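Local atomic coordinates of uncharacterized protein (Bacteroides fragilis, PDB entry 3EWL), a protein that is of unknown function but carries a C-terminal thioredoxin-like domain with a CxxC pair, consistent with a role in thiol-disulfide chemistry. Residues T11-T14 with D18-R21; A27-L32 with I133-T138; A96-I99 with Q103-D106. One frame throughout, in Å; residues are numbered along the deposited sequence.

Contact 1: residues T11-T14 with D18-R21; sequences TYVT and DNSR
Tyr12 and Ser20 face each other as the hydrogen-bonded pair of a short antiparallel beta hairpin. Tyr12 N donates to Ser20 O at 3.0 Å, and Ser20 N returns a bond to Tyr12 O at 3.1 Å. The Tyr12 ring rises on the Ser20 side of the hairpin. Its CG sits between the backbone N and the carbonyl carbon (chi1 61°), which leans the ring toward the partner strand. The ring lies obliquely to Ser20 O, and Tyr12 CD2 is 3.4 Å from Ser20 O. Further out, Tyr12 OH comes 3.9 Å from Ser20 CB.

The other side of the hairpin carries Thr11, Val13, Asn19 and Arg21. Here the pairs are non-hydrogen-bonded. Thr11 CG2 meets the aliphatic part of Arg21 at CG, 3.9 Å away, and lies near the plane of the guanidinium at its edge. The Val13 and Asn19 side chains cross at a slant. Asn19 OD1 rests 3.2 Å from Val13 CG2.

Where the chain turns, Thr14 and Asp18 are joined by two bonds. Thr14 N donates to Asp18 O, and Thr14 OG1 gives its hydrogen to Asp18 OD1 at 2.8 Å. That hydroxyl approaches from above the carboxylate plane.

The hairpin lies beside the edge strand 90-93. Val13 makes backbone hydrogen bonds with Trp93, and Thr11 O accepts from Asn94 ND2. The Tyr12 ring is buried against Leu67 and Ile69 of strand 64-70 and Ile90 of strand 90-93.

Contact 2: residues A27-L32 with I133-T138; sequences AQYTML and IDYLAT
Tyr29 on strand 29-34 meets Tyr135 and Leu136 on the C-terminal helix 129-137, so the contact joins the sheet of the thioredoxin-like fold to its last helix. Three side chains carry it.

The first interaction is CH-pi. Leu136 CD2 stands over one face of the Tyr29 ring, 4.0 Å from the ring centroid and only 3° off the ring normal. The methyl is thus centred on the ring. Tyr29 CG lies anti to its carbonyl carbon (chi1 -69°), which sends the ring out from the strand to the helix.

The second is aromatic packing. Tyr29 CE1 comes to the edge of the Tyr135 ring, near its plane, while Tyr135 lies obliquely to the Tyr29 ring.

The third is polar and lies within the helix end. Asp134 O accepts from both Thr138 N and Thr138 OG1; Thr138 OG1 lies 3.0 Å from Asp134 O and in its carbonyl plane.

Met58 of helix 53-61 touches both Tyr29 and Leu136, and Leu115 of strand 112-116 touches Tyr135. At the meeting of the two aromatic rings, Tyr29 CE1 is 4.0 Å from Tyr135 CE2.

Contact 3: residues A96-I99 with Q103-D106; sequences AGDI and QLYD
Leu104 folds back over Asp98 and Ile99, just past the end of the short helix 98-101. Leu104 CB points toward the helix and lies 4.1 Å from Ile99 CA. Leu104 CG, anti to the carbonyl carbon (chi1 -64°), extends over the helix backbone and comes 3.7 Å from Asp98 O. At the tip, Leu104 CD1 packs 4.1 Å from Ile99 CG1 and 4.3 Å from Asp98 CG. The Leu104 and Ile99 side chains cross at about a right angle.

The backbone holds this leucine in place. Leu104 N donates to Ile99 O at 2.9 Å, on a lone pair in the carbonyl plane. Gln103 is the first residue to leave the helix. Its positive phi (56°) turns the chain back in a Schellman motif, which brings Leu104 N round to that carbonyl. Gln103 N is also close to Ile99 O, but the angle is too poor for a hydrogen bond.

At the other end of the helix, Gly97 holds the N-cap position. Asn94 receives Ile99 N on OD1, and its ND2 donates to Asp98 OD2.

The turn lies against the central sheet. Ile99 packs on Phe34 of strand 29-34. Tyr105 presses on Leu32 of the same strand, meets the ring of Tyr114 from strand 112-116 edge-to-face, and is tied by its OH to Ala8 O.

From the N terminus, contact 1 comes first. It closes the short turn of the hairpin 11-13/19-21 and ends before contact 2 begins. Contact 2 opens on strand 29-34 and closes a loop of 100 residues when the C-terminal helix returns to that strand. Contact 3 closes the last turn of helix 98-101, nested inside this long loop, between strands 90-93 and 112-116. No two contacts cross. Contact 3 touches both others: Ala96 packs on Thr11 of contact 1, and Tyr105 on Leu32 of contact 2. Contact 2 ties the C-terminal helix to the mixed sheet; contacts 1 and 3 hold together the hairpin and the end of helix 98-101, which pack against that sheet.

Contact 1: residues T11-T14 with D18-R21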
ATOM      1  N   THR A  11       1.599  10.422   7.132  1.00 20.59           N
ATOM      2  CA  THR A  11       3.025  10.428   6.861  1.00 20.81           C
ATOM      3  C   THR A  11       3.601   9.028   7.066  1.00 21.01           C
ATOM      4  O   THR A  11       2.968   8.172   7.708  1.00 20.30           O
ATOM      5  CB  THR A  11       3.754  11.420   7.775  1.00 20.98           C
ATOM      6  OG1 THR A  11       3.428  11.115   9.131  1.00 22.07           O
ATOM      7  CG2 THR A  11       3.291  12.872   7.461  1.00 22.49           C
ATOM      8  N   TYR A  12       4.807   8.799   6.554  1.00 20.91           N
ATOM      9  CA  TYR A  12       5.478   7.517   6.733  1.00 21.03           C
ATOM     10  C   TYR A  12       6.962   7.733   6.583  1.00 21.65           C
ATOM     11  O   TYR A  12       7.396   8.758   6.034  1.00 21.59           O
ATOM     12  CB  TYR A  12       4.984   6.462   5.721  1.00 20.16           C
ATOM     13  CG  TYR A  12       5.224   6.843   4.296  1.00 23.73           C
ATOM     14  CD1 TYR A  12       6.387   6.438   3.636  1.00 25.83           C
ATOM     15  CD2 TYR A  12       4.290   7.621   3.582  1.00 23.79           C
ATOM     16  CE1 TYR A  12       6.639   6.816   2.310  1.00 25.46           C
ATOM     17  CE2 TYR A  12       4.536   8.020   2.243  1.00 24.97           C
ATOM     18  CZ  TYR A  12       5.707   7.611   1.627  1.00 27.13           C
ATOM     19  OH  TYR A  12       5.948   7.970   0.339  1.00 26.05           O
ATOM     20  N   VAL A  13       7.736   6.766   7.069  1.00 21.62           N
ATOM     21  CA  VAL A  13       9.172   6.735   6.833  1.00 22.23           C
ATOM     22  C   VAL A  13       9.525   5.436   6.139  1.00 22.51           C
ATOM     23  O   VAL A  13       8.832   4.410   6.302  1.00 21.42           O
ATOM     24  CB  VAL A  13       9.992   6.935   8.131  1.00 22.33           C
ATOM     25  CG1 VAL A  13       9.801   5.754   9.101  1.00 22.86           C
ATOM     26  CG2 VAL A  13      11.485   7.208   7.776  1.00 24.18           C
ATOM     27  N   THR A  14      10.549   5.503   5.295  1.00 23.43           N
ATOM     28  CA  THR A  14      11.114   4.298   4.722  1.00 23.65           C
ATOM     29  C   THR A  14      12.438   3.982   5.402  1.00 25.25           C
ATOM     30  O   THR A  14      13.015   4.793   6.153  1.00 24.29           O
ATOM     31  CB  THR A  14      11.346   4.409   3.209  1.00 24.03           C
ATOM     32  OG1 THR A  14      12.448   5.289   2.973  1.00 21.92           O
ATOM     33  CG2 THR A  14      10.125   4.947   2.524  1.00 24.39           C
ATOM     34  N   ASP A  18      13.657   8.416   4.148  1.00 41.02           N
ATOM     35  CA  ASP A  18      12.804   9.480   3.659  1.00 42.28           C
ATOM     36  C   ASP A  18      11.406   9.504   4.323  1.00 42.02           C
ATOM     37  O   ASP A  18      10.709   8.487   4.353  1.00 41.73           O
ATOM     38  CB  ASP A  18      12.754   9.570   2.119  1.00 43.20           C
ATOM     39  CG  ASP A  18      13.138   8.272   1.406  1.00 44.40           C
ATOM     40  OD1 ASP A  18      12.225   7.453   1.173  1.00 49.23           O
ATOM     41  OD2 ASP A  18      14.320   8.112   1.003  1.00 41.91           O
ATOM     42  N   ASN A  19      11.063  10.656   4.908  1.00 41.20           N
ATOM     43  CA  ASN A  19       9.729  10.910   5.437  1.00 40.74           C
ATOM     44  C   ASN A  19       8.935  11.607   4.375  1.00 40.08           C
ATOM     45  O   ASN A  19       9.426  12.554   3.748  1.00 40.52           O
ATOM     46  CB  ASN A  19       9.762  11.831   6.651  1.00 41.50           C
ATOM     47  CG  ASN A  19       9.995  11.090   7.954  1.00 43.05           C
ATOM     48  OD1 ASN A  19      10.995  10.387   8.112  1.00 46.11           O
ATOM     49  ND2 ASN A  19       9.090  11.284   8.914  1.00 43.25           N
ATOM     50  N   SER A  20       7.718  11.151   4.149  1.00 37.90           N
ATOM     51  CA  SER A  20       6.864  11.859   3.217  1.00 36.96           C
ATOM     52  C   SER A  20       5.395  11.655   3.560  1.00 35.47           C
ATOM     53  O   SER A  20       5.036  10.813   4.400  1.00 35.20           O
ATOM     54  CB  SER A  20       7.151  11.439   1.756  1.00 37.36           C
ATOM     55  OG  SER A  20       6.682  12.429   0.830  1.00 39.56           O
ATOM     56  N   ARG A  21       4.560  12.453   2.909  1.00 33.61           N
ATOM     57  CA  ARG A  21       3.132  12.320   3.005  1.00 32.35           C
ATOM     58  C   ARG A  21       2.689  11.500   1.798  1.00 30.01           C
ATOM     59  O   ARG A  21       3.240  11.631   0.716  1.00 28.99           O
ATOM     60  CB  ARG A  21       2.495  13.703   2.988  1.00 33.09           C
ATOM     61  CG  ARG A  21       1.602  13.975   4.161  1.00 36.44           C
ATOM     62  CD  ARG A  21       1.697  15.426   4.588  1.00 41.53           C
ATOM     63  NE  ARG A  21       0.791  15.653   5.718  1.00 44.05           N
ATOM     64  CZ  ARG A  21      -0.293  16.433   5.679  1.00 46.27           C
ATOM     65  NH1 ARG A  21      -1.048  16.564   6.759  1.00 44.79           N
ATOM     66  NH2 ARG A  21      -0.622  17.106   4.576  1.00 46.44           N
TER

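Contact 2: residues A27-L32 with I133-T138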
ATOM      1  N   ALA A  27       1.135   9.801  -8.894  1.00 29.10           N
ATOM      2  CA  ALA A  27       1.042   8.700  -9.848  1.00 27.93           C
ATOM      3  C   ALA A  27      -0.376   8.611 -10.401  1.00 27.23           C
ATOM      4  O   ALA A  27      -1.318   9.131  -9.783  1.00 27.14           O
ATOM      5  CB  ALA A  27       1.438   7.364  -9.206  1.00 27.31           C
ATOM      6  N   GLN A  28      -0.531   7.936 -11.537  1.00 25.70           N
ATOM      7  CA  GLN A  28      -1.849   7.764 -12.131  1.00 24.88           C
ATOM      8  C   GLN A  28      -2.744   6.915 -11.252  1.00 24.39           C
ATOM      9  O   GLN A  28      -3.943   7.172 -11.136  1.00 24.12           O
ATOM     10  CB  GLN A  28      -1.772   7.153 -13.539  1.00 25.72           C
ATOM     11  CG  GLN A  28      -3.087   7.336 -14.327  1.00 25.96           C
ATOM     12  CD  GLN A  28      -3.384   8.829 -14.690  1.00 29.88           C
ATOM     13  OE1 GLN A  28      -2.690   9.447 -15.534  1.00 27.32           O
ATOM     14  NE2 GLN A  28      -4.429   9.403 -14.053  1.00 27.48           N
ATOM     15  N   TYR A  29      -2.163   5.893 -10.641  1.00 23.20           N
ATOM     16  CA  TYR A  29      -2.877   5.070  -9.657  1.00 23.06           C
ATOM     17  C   TYR A  29      -1.949   4.821  -8.503  1.00 22.20           C
ATOM     18  O   TYR A  29      -0.756   4.662  -8.717  1.00 21.34           O
ATOM     19  CB  TYR A  29      -3.251   3.726 -10.243  1.00 23.53           C
ATOM     20  CG  TYR A  29      -4.305   3.808 -11.310  1.00 25.26           C
ATOM     21  CD1 TYR A  29      -5.653   3.821 -10.983  1.00 29.05           C
ATOM     22  CD2 TYR A  29      -3.946   3.910 -12.666  1.00 32.79           C
ATOM     23  CE1 TYR A  29      -6.654   3.905 -12.002  1.00 33.62           C
ATOM     24  CE2 TYR A  29      -4.922   4.000 -13.678  1.00 34.16           C
ATOM     25  CZ  TYR A  29      -6.261   3.998 -13.339  1.00 34.68           C
ATOM     26  OH  TYR A  29      -7.193   4.091 -14.344  1.00 38.11           O
ATOM     27  N   THR A  30      -2.513   4.750  -7.297  1.00 21.76           N
ATOM     28  CA  THR A  30      -1.787   4.377  -6.100  1.00 21.84           C
ATOM     29  C   THR A  30      -2.494   3.194  -5.455  1.00 21.84           C
ATOM     30  O   THR A  30      -3.689   3.270  -5.142  1.00 22.69           O
ATOM     31  CB  THR A  30      -1.726   5.547  -5.084  1.00 22.19           C
ATOM     32  OG1 THR A  30      -1.120   6.683  -5.729  1.00 24.89           O
ATOM     33  CG2 THR A  30      -0.880   5.180  -3.838  1.00 21.13           C
HETATM   34  N   MSE A  31      -1.772   2.092  -5.276  1.00 20.82           N
HETATM   35  CA  MSE A  31      -2.328   1.010  -4.473  1.00 19.51           C
HETATM   36  C   MSE A  31      -1.768   1.115  -3.066  1.00 18.75           C
HETATM   37  O   MSE A  31      -0.553   1.015  -2.881  1.00 20.12           O
HETATM   38  CB  MSE A  31      -2.000  -0.342  -5.078  1.00 19.21           C
HETATM   39  CG  MSE A  31      -2.616  -1.533  -4.298  1.00 19.03           C
HETATM   40 SE   MSE A  31      -2.201  -3.281  -5.081  1.00 26.14          SE
HETATM   41  CE  MSE A  31      -0.589  -3.691  -4.110  1.00 27.05           C
ATOM     42  N   LEU A  32      -2.641   1.231  -2.075  1.00 18.31           N
ATOM     43  CA  LEU A  32      -2.184   1.141  -0.698  1.00 19.35           C
ATOM     44  C   LEU A  32      -2.239  -0.304  -0.225  1.00 18.80           C
ATOM     45  O   LEU A  32      -3.241  -0.983  -0.420  1.00 19.21           O
ATOM     46  CB  LEU A  32      -3.049   1.986   0.237  1.00 18.58           C
ATOM     47  CG  LEU A  32      -3.285   3.439  -0.107  1.00 19.76           C
ATOM     48  CD1 LEU A  32      -4.282   3.950   0.944  1.00 13.54           C
ATOM     49  CD2 LEU A  32      -2.003   4.294  -0.146  1.00 22.08           C
ATOM     50  N   ILE A 133      -7.396  -6.879 -10.767  1.00 28.40           N
ATOM     51  CA  ILE A 133      -7.076  -7.371 -12.091  1.00 29.28           C
ATOM     52  C   ILE A 133      -8.185  -6.926 -13.015  1.00 29.66           C
ATOM     53  O   ILE A 133      -7.948  -6.237 -14.028  1.00 29.96           O
ATOM     54  CB  ILE A 133      -6.929  -8.912 -12.092  1.00 28.85           C
ATOM     55  CG1 ILE A 133      -5.606  -9.331 -11.459  1.00 29.83           C
ATOM     56  CG2 ILE A 133      -7.023  -9.497 -13.524  1.00 29.80           C
ATOM     57  CD1 ILE A 133      -5.609 -10.764 -10.988  1.00 29.82           C
ATOM     58  N   ASP A 134      -9.402  -7.258 -12.627  1.00 30.37           N
ATOM     59  CA  ASP A 134     -10.520  -6.940 -13.467  1.00 31.89           C
ATOM     60  C   ASP A 134     -10.548  -5.475 -13.749  1.00 32.03           C
ATOM     61  O   ASP A 134     -10.724  -5.100 -14.903  1.00 32.26           O
ATOM     62  CB  ASP A 134     -11.850  -7.345 -12.854  1.00 33.02           C
ATOM     63  CG  ASP A 134     -13.031  -7.037 -13.799  1.00 35.69           C
ATOM     64  OD1 ASP A 134     -13.867  -6.183 -13.438  1.00 34.81           O
ATOM     65  OD2 ASP A 134     -13.080  -7.617 -14.921  1.00 38.46           O
ATOM     66  N   TYR A 135     -10.381  -4.640 -12.712  1.00 32.16           N
ATOM     67  CA  TYR A 135     -10.477  -3.181 -12.923  1.00 32.55           C
ATOM     68  C   TYR A 135      -9.305  -2.630 -13.742  1.00 33.43           C
ATOM     69  O   TYR A 135      -9.498  -1.768 -14.588  1.00 33.04           O
ATOM     70  CB  TYR A 135     -10.602  -2.389 -11.604  1.00 32.20           C
ATOM     71  CG  TYR A 135     -10.683  -0.887 -11.833  1.00 32.14           C
ATOM     72  CD1 TYR A 135     -11.910  -0.240 -11.941  1.00 31.14           C
ATOM     73  CD2 TYR A 135      -9.521  -0.117 -11.990  1.00 34.45           C
ATOM     74  CE1 TYR A 135     -11.986   1.107 -12.171  1.00 29.89           C
ATOM     75  CE2 TYR A 135      -9.593   1.234 -12.231  1.00 32.00           C
ATOM     76  CZ  TYR A 135     -10.831   1.832 -12.334  1.00 32.16           C
ATOM     77  OH  TYR A 135     -10.881   3.177 -12.569  1.00 34.50           O
ATOM     78  N   LEU A 136      -8.086  -3.090 -13.459  1.00 34.91           N
ATOM     79  CA  LEU A 136      -6.900  -2.468 -14.057  1.00 36.58           C
ATOM     80  C   LEU A 136      -6.557  -3.033 -15.447  1.00 38.97           C
ATOM     81  O   LEU A 136      -5.873  -2.352 -16.227  1.00 38.90           O
ATOM     82  CB  LEU A 136      -5.698  -2.493 -13.099  1.00 36.22           C
ATOM     83  CG  LEU A 136      -5.760  -1.478 -11.942  1.00 34.32           C
ATOM     84  CD1 LEU A 136      -4.817  -1.864 -10.817  1.00 33.33           C
ATOM     85  CD2 LEU A 136      -5.478  -0.060 -12.430  1.00 32.01           C
ATOM     86  N   ALA A 137      -7.063  -4.234 -15.757  1.00 40.99           N
ATOM     87  CA  ALA A 137      -6.927  -4.827 -17.101  1.00 43.80           C
ATOM     88  C   ALA A 137      -8.050  -4.523 -18.123  1.00 45.32           C
ATOM     89  O   ALA A 137      -7.774  -4.469 -19.325  1.00 45.96           O
ATOM     90  CB  ALA A 137      -6.684  -6.309 -17.014  1.00 43.84           C
ATOM     91  N   THR A 138      -9.299  -4.347 -17.680  1.00 47.43           N
ATOM     92  CA  THR A 138     -10.365  -3.891 -18.615  1.00 49.06           C
ATOM     93  C   THR A 138     -10.024  -2.486 -19.154  1.00 49.47           C
ATOM     94  O   THR A 138     -10.915  -1.664 -19.405  1.00 49.83           O
ATOM     95  CB  THR A 138     -11.769  -3.800 -17.980  1.00 48.92           C
ATOM     96  OG1 THR A 138     -11.681  -3.029 -16.784  1.00 51.37           O
ATOM     97  CG2 THR A 138     -12.392  -5.175 -17.686  1.00 50.48           C
TER

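Contact 3: residues A96-I99 with Q103-D106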
ATOM      1  N   ALA A  96       4.193   8.071  12.863  1.00 18.85           N
ATOM      2  CA  ALA A  96       3.268   8.940  13.620  1.00 20.54           C
ATOM      3  C   ALA A  96       2.168   8.164  14.380  1.00 20.54           C
ATOM      4  O   ALA A  96       1.693   8.646  15.405  1.00 20.96           O
ATOM      5  CB  ALA A  96       2.678  10.048  12.732  1.00 20.33           C
ATOM      6  N   GLY A  97       1.811   6.958  13.901  1.00 20.60           N
ATOM      7  CA  GLY A  97       0.815   6.108  14.564  1.00 20.74           C
ATOM      8  C   GLY A  97      -0.629   6.572  14.384  1.00 21.12           C
ATOM      9  O   GLY A  97      -1.536   6.011  14.981  1.00 22.18           O
ATOM     10  N   ASP A  98      -0.861   7.595  13.566  1.00 21.14           N
ATOM     11  CA  ASP A  98      -2.210   8.191  13.444  1.00 20.87           C
ATOM     12  C   ASP A  98      -3.200   7.367  12.631  1.00 19.66           C
ATOM     13  O   ASP A  98      -4.413   7.561  12.781  1.00 18.72           O
ATOM     14  CB  ASP A  98      -2.155   9.614  12.875  1.00 21.56           C
ATOM     15  CG  ASP A  98      -1.224   9.726  11.650  1.00 25.41           C
ATOM     16  OD1 ASP A  98      -1.164  10.822  11.054  1.00 28.92           O
ATOM     17  OD2 ASP A  98      -0.539   8.737  11.285  1.00 28.67           O
ATOM     18  N   ILE A  99      -2.714   6.472  11.766  1.00 17.65           N
ATOM     19  CA  ILE A  99      -3.622   5.580  11.031  1.00 16.80           C
ATOM     20  C   ILE A  99      -4.451   4.726  12.007  1.00 18.01           C
ATOM     21  O   ILE A  99      -5.653   4.618  11.874  1.00 17.20           O
ATOM     22  CB  ILE A  99      -2.869   4.690  10.031  1.00 17.08           C
ATOM     23  CG1 ILE A  99      -2.422   5.529   8.811  1.00 15.64           C
ATOM     24  CG2 ILE A  99      -3.783   3.489   9.552  1.00 17.36           C
ATOM     25  CD1 ILE A  99      -1.428   4.805   7.934  1.00 13.15           C
ATOM     26  N   GLN A 103      -7.889   5.957  13.360  1.00 22.70           N
ATOM     27  CA  GLN A 103      -8.643   5.012  12.556  1.00 23.54           C
ATOM     28  C   GLN A 103      -8.823   5.537  11.117  1.00 22.21           C
ATOM     29  O   GLN A 103      -9.933   5.567  10.608  1.00 21.19           O
ATOM     30  CB  GLN A 103      -9.996   4.774  13.223  1.00 25.06           C
ATOM     31  CG  GLN A 103     -10.788   3.700  12.605  1.00 31.74           C
ATOM     32  CD  GLN A 103     -10.786   2.483  13.483  1.00 39.87           C
ATOM     33  OE1 GLN A 103     -10.567   1.357  13.013  1.00 41.73           O
ATOM     34  NE2 GLN A 103     -11.022   2.698  14.783  1.00 41.91           N
ATOM     35  N   LEU A 104      -7.734   5.985  10.486  1.00 19.96           N
ATOM     36  CA  LEU A 104      -7.840   6.611   9.188  1.00 18.93           C
ATOM     37  C   LEU A 104      -8.326   5.643   8.111  1.00 19.11           C
ATOM     38  O   LEU A 104      -9.042   6.055   7.182  1.00 19.71           O
ATOM     39  CB  LEU A 104      -6.516   7.280   8.759  1.00 16.74           C
ATOM     40  CG  LEU A 104      -6.010   8.458   9.621  1.00 17.89           C
ATOM     41  CD1 LEU A 104      -4.610   9.003   9.153  1.00 16.26           C
ATOM     42  CD2 LEU A 104      -7.069   9.611   9.731  1.00 16.23           C
ATOM     43  N   TYR A 105      -7.910   4.383   8.208  1.00 19.57           N
ATOM     44  CA  TYR A 105      -8.412   3.325   7.314  1.00 20.46           C
ATOM     45  C   TYR A 105      -8.915   2.225   8.194  1.00 21.11           C
ATOM     46  O   TYR A 105      -8.388   2.036   9.262  1.00 20.20           O
ATOM     47  CB  TYR A 105      -7.318   2.794   6.415  1.00 20.09           C
ATOM     48  CG  TYR A 105      -6.849   3.861   5.429  1.00 20.21           C
ATOM     49  CD1 TYR A 105      -7.325   3.875   4.120  1.00 18.44           C
ATOM     50  CD2 TYR A 105      -5.922   4.870   5.837  1.00 20.19           C
ATOM     51  CE1 TYR A 105      -6.896   4.883   3.195  1.00 17.64           C
ATOM     52  CE2 TYR A 105      -5.479   5.875   4.928  1.00 20.50           C
ATOM     53  CZ  TYR A 105      -5.973   5.875   3.610  1.00 19.32           C
ATOM     54  OH  TYR A 105      -5.553   6.859   2.713  1.00 19.69           O
ATOM     55  N   ASP A 106      -9.950   1.522   7.742  1.00 22.71           N
ATOM     56  CA  ASP A 106     -10.489   0.376   8.488  1.00 24.49           C
ATOM     57  C   ASP A 106      -9.637  -0.838   8.116  1.00 24.86           C
ATOM     58  O   ASP A 106      -9.899  -1.546   7.120  1.00 25.53           O
ATOM     59  CB  ASP A 106     -11.967   0.144   8.161  1.00 24.90           C
ATOM     60  CG  ASP A 106     -12.594  -1.018   8.995  1.00 28.97           C
ATOM     61  OD1 ASP A 106     -11.994  -1.458  10.009  1.00 31.69           O
ATOM     62  OD2 ASP A 106     -13.688  -1.495   8.613  1.00 33.22           O
TER